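PDB 5Y1A: 35 kDa hemin binding protein from Porphyromonas gingivalis, which probably binds hemin and joins a thioredoxin domain to a beta-sandwich domain in a cargo protein of the type IX secretion system. Local coordinates for residues Val160-Thr166 against Phe229-Phe235; Val184-Asn188 against Phe240-Asp246. All coordinates share one frame; numbering follows the deposited sequence.

In the fold
The two contacts alternate along the chain: 160-166, 184-188, 229-235, then 240-246. Interaction 1 pairs strands 161-169 and 228-235 in a mixed sheet, where 228-235 is an edge strand of that sheet within this chain; interaction 2 pairs the end of strand 179-186 and the start of strand 245-252, the two middle strands of an antiparallel four-stranded sheet. The connections from 161-169 to 179-186 and from 228-235 to 245-252 each lead from one sheet to the other. Their centres lie about 17 Å apart, yet they meet directly, F235 CE1 on V184 CG2 at 3.8 Å and C161 SG near I242 CD1 at 4.0 Å. Such facing sheets fit the beta-sandwich part of this protein.

Interaction 1: Val160-Thr166 against Phe229-Phe235; sequences VCTATFT and FTIKKEF
With chi1 at 55°, the CG of F235 stands between its backbone N and carbonyl carbon, which turns the ring back over the neighbouring strand. C161 meets it there: CB sits over one ring face, 4.1 Å from the F235 centroid, in a CH-pi contact. The sulfur comes in obliquely, its SG 5.3 Å from that centroid, a sulfur-aromatic contact. A163 approaches the same ring at its edge, with CB 3.9 Å from F235 CE2. Farther along this face, the F165 ring receives I231 CG2 at its edge, 3.9 Å from F165 CD2. K233 CG comes to another edge position of that ring, 4.0 Å from F165 CE2. The K233 chain then bends away to a salt bridge with D219.

The backbones form an antiparallel ladder, with segment directions 171° apart. Three hydrogen-bonded pairs, C161 with F235, A163 with K233 and F165 with I231, supply six N-H to O bonds; the F165 N to I231 O bond is 2.8 Å and almost straight at 176°. Because side chains alternate, C161, A163, F165, I231, K233 and F235 share one face of this beta-sandwich sheet. F165 reaches L180 and A182, and F235 reaches V184, all on strand 179-186 of the facing sheet.

T162, T164, T166, T230, K232 and E234 occupy the other face. There K232, extended beyond CG, passes obliquely across T164, its CG 3.7 Å from T164 OG1, while the T166 and T230 side chains run side by side. T162 OG1 hydrogen-bonds T152 OG1 on strand 145-153.

Interaction 2: Val184-Asn188 against Phe240-Asp246; sequences VLKNN and FEIKDTD
F240 begins the second segment by presenting its ring edge to V184, whose CG1 lies in the ring plane, 3.8 Å from F240 CZ. The same ring also reaches L209 and M210 of strand 207-220. At E241 the connection to the first segment is looser: a water accepts a weak hydrogen bond from K186 NZ and donates one to E241 OE2. Within the segment, the I242 carbonyl receives a 2.6 Å hydrogen bond from T245 OG1 to I242 O, on a lone pair in the carbonyl plane, which ties the turn to the start of the strand.

K243 supplies a backbone acceptor. K186 has CG anti to its backbone N (chi1 -176°) and bends at chi2 and chi4, curling its ammonium group round to K243 O, with K186 NZ to K243 O 2.8 Å. A second bond runs from K186 NZ to N187 O, and in the conformer described here these two carbonyls hold the ammonium group; a second conformer is modelled, so the grip is not exclusive. D244 then accepts the N187 backbone N-H at its own O, and its OD2 takes a weak bond from N188 ND2 at 3.2 Å, the amide and carboxylate planes 83° apart.

From T245 the chain enters strand 245-252, a middle strand of the antiparallel sheet in the beta-sandwich. T245 and K186 form a non-hydrogen-bonded pair, with T245 CG2 3.5 Å from K186 CD in this conformer. D246 and L185 form the hydrogen-bonded pair, joined by two N-H to O bonds, each 2.9 Å from N to O. The D246 carboxylate is met from above its plane, with N187 ND2 3.0 Å from D246 OD2, although the acceptor lies nearly in the amide plane. At the other end of that amide, N187 OD1 accepts from the backbone N of H206.

Interaction 1: Val160-Thr166 against Phe229-Phe235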
ATOM      1  N   VAL A 160       7.028   1.783 -13.132  1.00 14.96           N
ATOM      2  CA  VAL A 160       6.767   0.890 -11.996  1.00 14.19           C
ATOM      3  C   VAL A 160       7.504   1.384 -10.750  1.00 13.43           C
ATOM      4  O   VAL A 160       8.528   2.075 -10.844  1.00 13.03           O
ATOM      5  CB  VAL A 160       7.112  -0.598 -12.310  1.00 14.48           C
ATOM      6  CG1 VAL A 160       6.288  -1.051 -13.520  1.00 17.23           C
ATOM      7  CG2 VAL A 160       8.587  -0.775 -12.591  1.00 15.37           C
ATOM      8  N   CYS A 161       6.945   1.058  -9.589  1.00 12.82           N
ATOM      9  CA  CYS A 161       7.660   1.107  -8.334  1.00 11.46           C
ATOM     10  C   CYS A 161       8.115  -0.320  -8.055  1.00 11.66           C
ATOM     11  O   CYS A 161       7.639  -1.267  -8.677  1.00 11.80           O
ATOM     12  CB  CYS A 161       6.725   1.574  -7.216  1.00 11.69           C
ATOM     13  SG  CYS A 161       6.100   3.237  -7.456  1.00 13.15           S
ATOM     14  N   THR A 162       9.043  -0.486  -7.131  1.00 11.00           N
ATOM     15  CA  THR A 162       9.459  -1.826  -6.725  1.00 11.46           C
ATOM     16  C   THR A 162       9.429  -1.944  -5.196  1.00 11.13           C
ATOM     17  O   THR A 162       9.554  -0.953  -4.472  1.00 11.04           O
ATOM     18  CB  THR A 162      10.880  -2.185  -7.260  1.00 11.85           C
ATOM     19  OG1 THR A 162      11.869  -1.522  -6.456  1.00 14.41           O
ATOM     20  CG2 THR A 162      11.027  -1.764  -8.740  1.00 12.61           C
ATOM     21  N   ALA A 163       9.278  -3.173  -4.723  1.00 11.17           N
ATOM     22  CA  ALA A 163       9.280  -3.455  -3.296  1.00 11.48           C
ATOM     23  C   ALA A 163       9.982  -4.790  -3.123  1.00 12.37           C
ATOM     24  O   ALA A 163       9.598  -5.799  -3.726  1.00 13.32           O
ATOM     25  CB  ALA A 163       7.847  -3.503  -2.751  1.00 10.55           C
ATOM     26  N   THR A 164      11.051  -4.782  -2.341  1.00 11.79           N
ATOM     27  CA  THR A 164      11.769  -6.009  -2.050  1.00 12.24           C
ATOM     28  C   THR A 164      11.550  -6.316  -0.570  1.00 12.07           C
ATOM     29  O   THR A 164      11.859  -5.485   0.299  1.00 12.78           O
ATOM     30  CB  THR A 164      13.264  -5.861  -2.367  1.00 12.64           C
ATOM     31  OG1 THR A 164      13.400  -5.509  -3.744  1.00 13.83           O
ATOM     32  CG2 THR A 164      13.985  -7.175  -2.122  1.00 14.00           C
ATOM     33  N   PHE A 165      10.982  -7.497  -0.301  1.00 12.40           N
ATOM     34  CA  PHE A 165      10.645  -7.925   1.046  1.00 11.95           C
ATOM     35  C   PHE A 165      11.599  -9.025   1.400  1.00 13.18           C
ATOM     36  O   PHE A 165      11.659 -10.040   0.710  1.00 13.85           O
ATOM     37  CB  PHE A 165       9.219  -8.485   1.115  1.00 11.64           C
ATOM     38  CG  PHE A 165       8.199  -7.583   0.506  1.00 11.63           C
ATOM     39  CD1 PHE A 165       7.991  -6.326   1.032  1.00 13.11           C
ATOM     40  CD2 PHE A 165       7.510  -7.951  -0.648  1.00 11.88           C
ATOM     41  CE1 PHE A 165       7.054  -5.467   0.471  1.00 13.48           C
ATOM     42  CE2 PHE A 165       6.560  -7.082  -1.213  1.00 13.02           C
ATOM     43  CZ  PHE A 165       6.355  -5.835  -0.653  1.00 11.38           C
ATOM     44  N   THR A 166      12.372  -8.804   2.449  1.00 14.19           N
ATOM     45  CA  THR A 166      13.351  -9.789   2.880  1.00 14.38           C
ATOM     46  C   THR A 166      13.122 -10.021   4.354  1.00 14.07           C
ATOM     47  O   THR A 166      12.826  -9.094   5.100  1.00 13.73           O
ATOM     48  CB  THR A 166      14.815  -9.293   2.669  1.00 15.32           C
ATOM     49  OG1 THR A 166      14.997  -8.054   3.362  1.00 16.60           O
ATOM     50  CG2 THR A 166      15.118  -9.100   1.162  1.00 14.87           C
ATOM     51  N   PHE A 229      13.991 -15.489   3.551  1.00 13.71           N
ATOM     52  CA  PHE A 229      13.177 -15.398   2.325  1.00 13.60           C
ATOM     53  C   PHE A 229      13.348 -14.029   1.666  1.00 13.88           C
ATOM     54  O   PHE A 229      13.708 -13.052   2.321  1.00 12.48           O
ATOM     55  CB  PHE A 229      11.699 -15.634   2.619  1.00 13.88           C
ATOM     56  CG  PHE A 229      11.072 -14.568   3.513  1.00 13.86           C
ATOM     57  CD1 PHE A 229      10.557 -13.389   2.958  1.00 14.00           C
ATOM     58  CD2 PHE A 229      11.002 -14.752   4.907  1.00 14.98           C
ATOM     59  CE1 PHE A 229       9.966 -12.403   3.773  1.00 16.47           C
ATOM     60  CE2 PHE A 229      10.418 -13.791   5.727  1.00 14.92           C
ATOM     61  CZ  PHE A 229       9.909 -12.595   5.155  1.00 15.17           C
ATOM     62  N   THR A 230      13.053 -13.986   0.367  1.00 15.32           N
ATOM     63  CA  THR A 230      13.072 -12.752  -0.414  1.00 16.06           C
ATOM     64  C   THR A 230      11.945 -12.820  -1.430  1.00 15.94           C
ATOM     65  O   THR A 230      11.816 -13.827  -2.132  1.00 15.82           O
ATOM     66  CB  THR A 230      14.404 -12.553  -1.186  1.00 16.52           C
ATOM     67  OG1 THR A 230      15.503 -12.528  -0.272  1.00 18.77           O
ATOM     68  CG2 THR A 230      14.394 -11.219  -1.948  1.00 19.80           C
ATOM     69  N   ILE A 231      11.121 -11.770  -1.479  1.00 14.38           N
ATOM     70  CA  ILE A 231      10.084 -11.623  -2.511  1.00 15.74           C
ATOM     71  C   ILE A 231      10.264 -10.225  -3.091  1.00 15.22           C
ATOM     72  O   ILE A 231      10.397  -9.273  -2.327  1.00 15.89           O
ATOM     73  CB  ILE A 231       8.634 -11.766  -1.924  1.00 14.96           C
ATOM     74  CG1 ILE A 231       8.353 -13.246  -1.617  1.00 16.85           C
ATOM     75  CG2 ILE A 231       7.571 -11.173  -2.891  1.00 15.63           C
ATOM     76  CD1 ILE A 231       6.886 -13.611  -1.410  1.00 17.36           C
ATOM     77  N   LYS A 232      10.273 -10.105  -4.420  1.00 14.91           N
ATOM     78  CA  LYS A 232      10.376  -8.797  -5.058  1.00 15.93           C
ATOM     79  C   LYS A 232       9.137  -8.554  -5.922  1.00 14.83           C
ATOM     80  O   LYS A 232       8.717  -9.433  -6.695  1.00 15.55           O
ATOM     81  CB  LYS A 232      11.665  -8.661  -5.909  1.00 16.53           C
ATOM     82  CG  LYS A 232      11.808  -7.266  -6.550  1.00 18.33           C
ATOM     83  CD  LYS A 232      13.140  -7.090  -7.328  1.00 19.00           C
ATOM     84  CE  LYS A 232      13.390  -5.627  -7.670  1.00 21.94           C
ATOM     85  NZ  LYS A 232      14.277  -5.489  -8.881  1.00 24.10           N
ATOM     86  N   LYS A 233       8.555  -7.367  -5.799  1.00 14.29           N
ATOM     87  CA  LYS A 233       7.414  -6.991  -6.647  1.00 13.12           C
ATOM     88  C   LYS A 233       7.774  -5.743  -7.461  1.00 13.11           C
ATOM     89  O   LYS A 233       8.528  -4.887  -7.009  1.00 13.68           O
ATOM     90  CB  LYS A 233       6.175  -6.683  -5.793  1.00 12.45           C
ATOM     91  CG  LYS A 233       5.669  -7.880  -4.980  1.00 10.58           C
ATOM     92  CD  LYS A 233       4.911  -8.850  -5.875  1.00  9.21           C
ATOM     93  CE  LYS A 233       4.259  -9.988  -5.016  1.00  9.98           C
ATOM     94  NZ  LYS A 233       3.493 -10.884  -5.937  1.00  9.83           N
ATOM     95  N   GLU A 234       7.207  -5.643  -8.656  0.50 13.21           N
ATOM     96  CA  GLU A 234       7.393  -4.473  -9.506  0.50 13.54           C
ATOM     97  C   GLU A 234       6.031  -4.119 -10.093  0.50 13.64           C
ATOM     98  O   GLU A 234       5.506  -4.872 -10.935  0.50 13.51           O
ATOM     99  CB  GLU A 234       8.431  -4.786 -10.595  0.50 13.72           C
ATOM    100  CG  GLU A 234       8.611  -3.698 -11.629  0.50 15.38           C
ATOM    101  CD  GLU A 234       9.584  -4.078 -12.736  0.50 14.98           C
ATOM    102  OE1 GLU A 234       9.127  -4.336 -13.874  0.50 18.63           O
ATOM    103  OE2 GLU A 234      10.798  -4.121 -12.465  0.50 17.18           O
ATOM    104  N   PHE A 235       5.477  -2.977  -9.657  1.00 13.01           N
ATOM    105  CA  PHE A 235       4.066  -2.618  -9.893  1.00 14.00           C
ATOM    106  C   PHE A 235       3.872  -1.144 -10.270  1.00 14.22           C
ATOM    107  O   PHE A 235       4.500  -0.264  -9.688  1.00 13.32           O
ATOM    108  CB  PHE A 235       3.237  -2.917  -8.613  1.00 13.88           C
ATOM    109  CG  PHE A 235       3.784  -2.241  -7.353  1.00 12.16           C
ATOM    110  CD1 PHE A 235       3.233  -1.046  -6.883  1.00 14.48           C
ATOM    111  CD2 PHE A 235       4.853  -2.811  -6.648  1.00 13.82           C
ATOM    112  CE1 PHE A 235       3.752  -0.401  -5.750  1.00 14.37           C
ATOM    113  CE2 PHE A 235       5.390  -2.180  -5.502  1.00 12.43           C
ATOM    114  CZ  PHE A 235       4.842  -0.976  -5.044  1.00 13.27           C
TER

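Interaction 2: Val184-Asn188 against Phe240-Asp246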
ATOM      1  N   VAL A 184      -0.510  -1.596  -0.895  1.00  9.60           N
ATOM      2  CA  VAL A 184      -0.209  -0.176  -1.086  1.00  9.16           C
ATOM      3  C   VAL A 184      -1.330   0.619  -0.388  1.00  9.84           C
ATOM      4  O   VAL A 184      -2.513   0.436  -0.692  1.00  9.29           O
ATOM      5  CB  VAL A 184      -0.107   0.220  -2.571  1.00  9.11           C
ATOM      6  CG1 VAL A 184       0.353   1.708  -2.664  1.00  8.63           C
ATOM      7  CG2 VAL A 184       0.916  -0.699  -3.311  1.00 10.34           C
ATOM      8  N   LEU A 185      -0.930   1.488   0.541  1.00  9.04           N
ATOM      9  CA  LEU A 185      -1.829   2.240   1.425  1.00  9.17           C
ATOM     10  C   LEU A 185      -1.759   3.701   1.035  1.00  9.56           C
ATOM     11  O   LEU A 185      -0.678   4.210   0.824  1.00 10.53           O
ATOM     12  CB  LEU A 185      -1.404   2.070   2.902  1.00  9.79           C
ATOM     13  CG  LEU A 185      -1.380   0.605   3.369  1.00  9.90           C
ATOM     14  CD1 LEU A 185      -0.825   0.510   4.800  1.00 11.62           C
ATOM     15  CD2 LEU A 185      -2.787   0.012   3.290  1.00 10.00           C
ATOM     16  N   LYS A 186      -2.911   4.356   0.931  0.50  9.83           N
ATOM     17  CA  LYS A 186      -2.987   5.772   0.534  0.50  9.83           C
ATOM     18  C   LYS A 186      -3.459   6.608   1.721  0.50  9.95           C
ATOM     19  O   LYS A 186      -4.509   6.314   2.311  0.50 10.05           O
ATOM     20  CB  LYS A 186      -3.946   5.937  -0.644  0.50 10.58           C
ATOM     21  CG  LYS A 186      -4.038   7.369  -1.210  0.50 11.12           C
ATOM     22  CD  LYS A 186      -2.737   7.775  -1.902  0.50 11.52           C
ATOM     23  CE  LYS A 186      -2.751   9.231  -2.387  0.50 13.25           C
ATOM     24  NZ  LYS A 186      -2.496  10.202  -1.293  0.50 14.81           N
ATOM     25  N   ASN A 187      -2.672   7.633   2.066  1.00  9.69           N
ATOM     26  CA  ASN A 187      -3.004   8.578   3.156  1.00  9.70           C
ATOM     27  C   ASN A 187      -3.488   9.889   2.594  1.00 10.40           C
ATOM     28  O   ASN A 187      -3.305  10.145   1.387  1.00 10.40           O
ATOM     29  CB  ASN A 187      -1.802   8.804   4.059  1.00 11.03           C
ATOM     30  CG  ASN A 187      -1.281   7.506   4.640  1.00 12.71           C
ATOM     31  OD1 ASN A 187      -2.063   6.685   5.146  1.00 11.14           O
ATOM     32  ND2 ASN A 187       0.035   7.302   4.563  1.00 12.62           N
ATOM     33  N   ASN A 188      -4.070  10.728   3.462  1.00  9.58           N
ATOM     34  CA  ASN A 188      -4.640  12.018   3.040  1.00 10.64           C
ATOM     35  C   ASN A 188      -5.428  11.920   1.750  1.00 11.22           C
ATOM     36  O   ASN A 188      -5.231  12.702   0.790  1.00 12.48           O
ATOM     37  CB  ASN A 188      -3.533  13.068   2.913  1.00 10.86           C
ATOM     38  CG  ASN A 188      -2.871  13.360   4.226  1.00 12.68           C
ATOM     39  OD1 ASN A 188      -3.527  13.396   5.263  1.00 13.46           O
ATOM     40  ND2 ASN A 188      -1.554  13.572   4.193  1.00 15.59           N
ATOM     41  N   PHE A 240      -3.777   6.158  -8.870  1.00 14.98           N
ATOM     42  CA  PHE A 240      -3.767   7.142  -7.818  1.00 13.79           C
ATOM     43  C   PHE A 240      -2.374   7.702  -7.723  1.00 14.51           C
ATOM     44  O   PHE A 240      -1.402   7.091  -8.223  1.00 14.52           O
ATOM     45  CB  PHE A 240      -4.220   6.546  -6.463  1.00 13.65           C
ATOM     46  CG  PHE A 240      -3.455   5.316  -6.034  1.00 12.55           C
ATOM     47  CD1 PHE A 240      -2.376   5.404  -5.168  1.00 13.90           C
ATOM     48  CD2 PHE A 240      -3.860   4.052  -6.471  1.00 13.21           C
ATOM     49  CE1 PHE A 240      -1.693   4.239  -4.748  1.00 13.82           C
ATOM     50  CE2 PHE A 240      -3.202   2.898  -6.045  1.00 12.43           C
ATOM     51  CZ  PHE A 240      -2.118   2.988  -5.208  1.00 11.06           C
ATOM     52  N   GLU A 241      -2.272   8.853  -7.069  1.00 14.75           N
ATOM     53  CA  GLU A 241      -1.005   9.565  -6.990  1.00 16.75           C
ATOM     54  C   GLU A 241      -0.098   8.942  -5.966  1.00 15.44           C
ATOM     55  O   GLU A 241      -0.574   8.423  -4.959  1.00 14.38           O
ATOM     56  CB  GLU A 241      -1.245  11.032  -6.640  1.00 16.53           C
ATOM     57  CG  GLU A 241      -2.018  11.800  -7.733  1.00 20.47           C
ATOM     58  CD  GLU A 241      -2.012  13.306  -7.516  1.00 23.16           C
ATOM     59  OE1 GLU A 241      -1.655  14.029  -8.484  1.00 29.71           O
ATOM     60  OE2 GLU A 241      -2.354  13.763  -6.393  1.00 30.37           O
ATOM     61  N   ILE A 242       1.216   9.036  -6.184  1.00 13.84           N
ATOM     62  CA  ILE A 242       2.182   8.453  -5.238  1.00 14.34           C
ATOM     63  C   ILE A 242       2.306   9.228  -3.908  1.00 13.53           C
ATOM     64  O   ILE A 242       2.697   8.660  -2.888  1.00 13.39           O
ATOM     65  CB  ILE A 242       3.585   8.298  -5.882  1.00 14.41           C
ATOM     66  CG1 ILE A 242       4.475   7.410  -5.015  1.00 15.08           C
ATOM     67  CG2 ILE A 242       4.237   9.686  -6.165  1.00 14.64           C
ATOM     68  CD1 ILE A 242       5.656   6.795  -5.772  1.00 17.66           C
ATOM     69  N   LYS A 243       2.005  10.523  -3.931  0.50 13.48           N
ATOM     70  CA  LYS A 243       2.133  11.343  -2.731  0.50 13.19           C
ATOM     71  C   LYS A 243       1.347  10.698  -1.579  0.50 12.73           C
ATOM     72  O   LYS A 243       0.216  10.234  -1.765  0.50 12.09           O
ATOM     73  CB  LYS A 243       1.644  12.764  -3.021  0.50 13.18           C
ATOM     74  CG  LYS A 243       1.734  13.762  -1.869  0.50 14.90           C
ATOM     75  CD  LYS A 243       1.062  15.066  -2.295  0.50 17.73           C
ATOM     76  CE  LYS A 243       0.532  15.857  -1.116  0.50 20.54           C
ATOM     77  NZ  LYS A 243      -0.448  16.898  -1.588  0.50 21.29           N
ATOM     78  N   ASP A 244       1.993  10.653  -0.417  1.00 12.27           N
ATOM     79  CA  ASP A 244       1.433  10.112   0.849  1.00 12.20           C
ATOM     80  C   ASP A 244       0.993   8.647   0.738  1.00 12.41           C
ATOM     81  O   ASP A 244      -0.142   8.320   1.085  1.00 13.15           O
ATOM     82  CB  ASP A 244       0.223  10.957   1.300  1.00 12.85           C
ATOM     83  CG  ASP A 244       0.590  12.376   1.620  1.00 17.05           C
ATOM     84  OD1 ASP A 244       1.674  12.575   2.191  1.00 21.89           O
ATOM     85  OD2 ASP A 244      -0.207  13.279   1.294  1.00 18.06           O
ATOM     86  N   THR A 245       1.868   7.788   0.220  1.00 10.99           N
ATOM     87  CA  THR A 245       1.602   6.351   0.124  1.00 10.67           C
ATOM     88  C   THR A 245       2.625   5.574   0.940  1.00 10.38           C
ATOM     89  O   THR A 245       3.791   5.975   1.042  1.00 10.41           O
ATOM     90  CB  THR A 245       1.630   5.825  -1.342  1.00 10.24           C
ATOM     91  OG1 THR A 245       2.853   6.211  -1.985  1.00 10.87           O
ATOM     92  CG2 THR A 245       0.450   6.362  -2.124  1.00 10.42           C
ATOM     93  N   ASP A 246       2.169   4.458   1.519  1.00 10.90           N
ATOM     94  CA  ASP A 246       3.019   3.508   2.241  1.00 10.17           C
ATOM     95  C   ASP A 246       2.899   2.126   1.577  1.00 10.08           C
ATOM     96  O   ASP A 246       1.890   1.850   0.926  1.00  9.47           O
ATOM     97  CB  ASP A 246       2.549   3.368   3.698  1.00 10.62           C
ATOM     98  CG  ASP A 246       2.728   4.657   4.503  1.00 12.82           C
ATOM     99  OD1 ASP A 246       3.789   5.300   4.360  1.00 12.17           O
ATOM    100  OD2 ASP A 246       1.807   5.028   5.261  1.00 13.50           O
TER
HETATM  101  O   HOH W   1      -3.015  12.507  -3.572  1.00 37.53           O
HETATM  102  O   HOH W   2      -0.595   3.805   6.020  1.00 15.71           O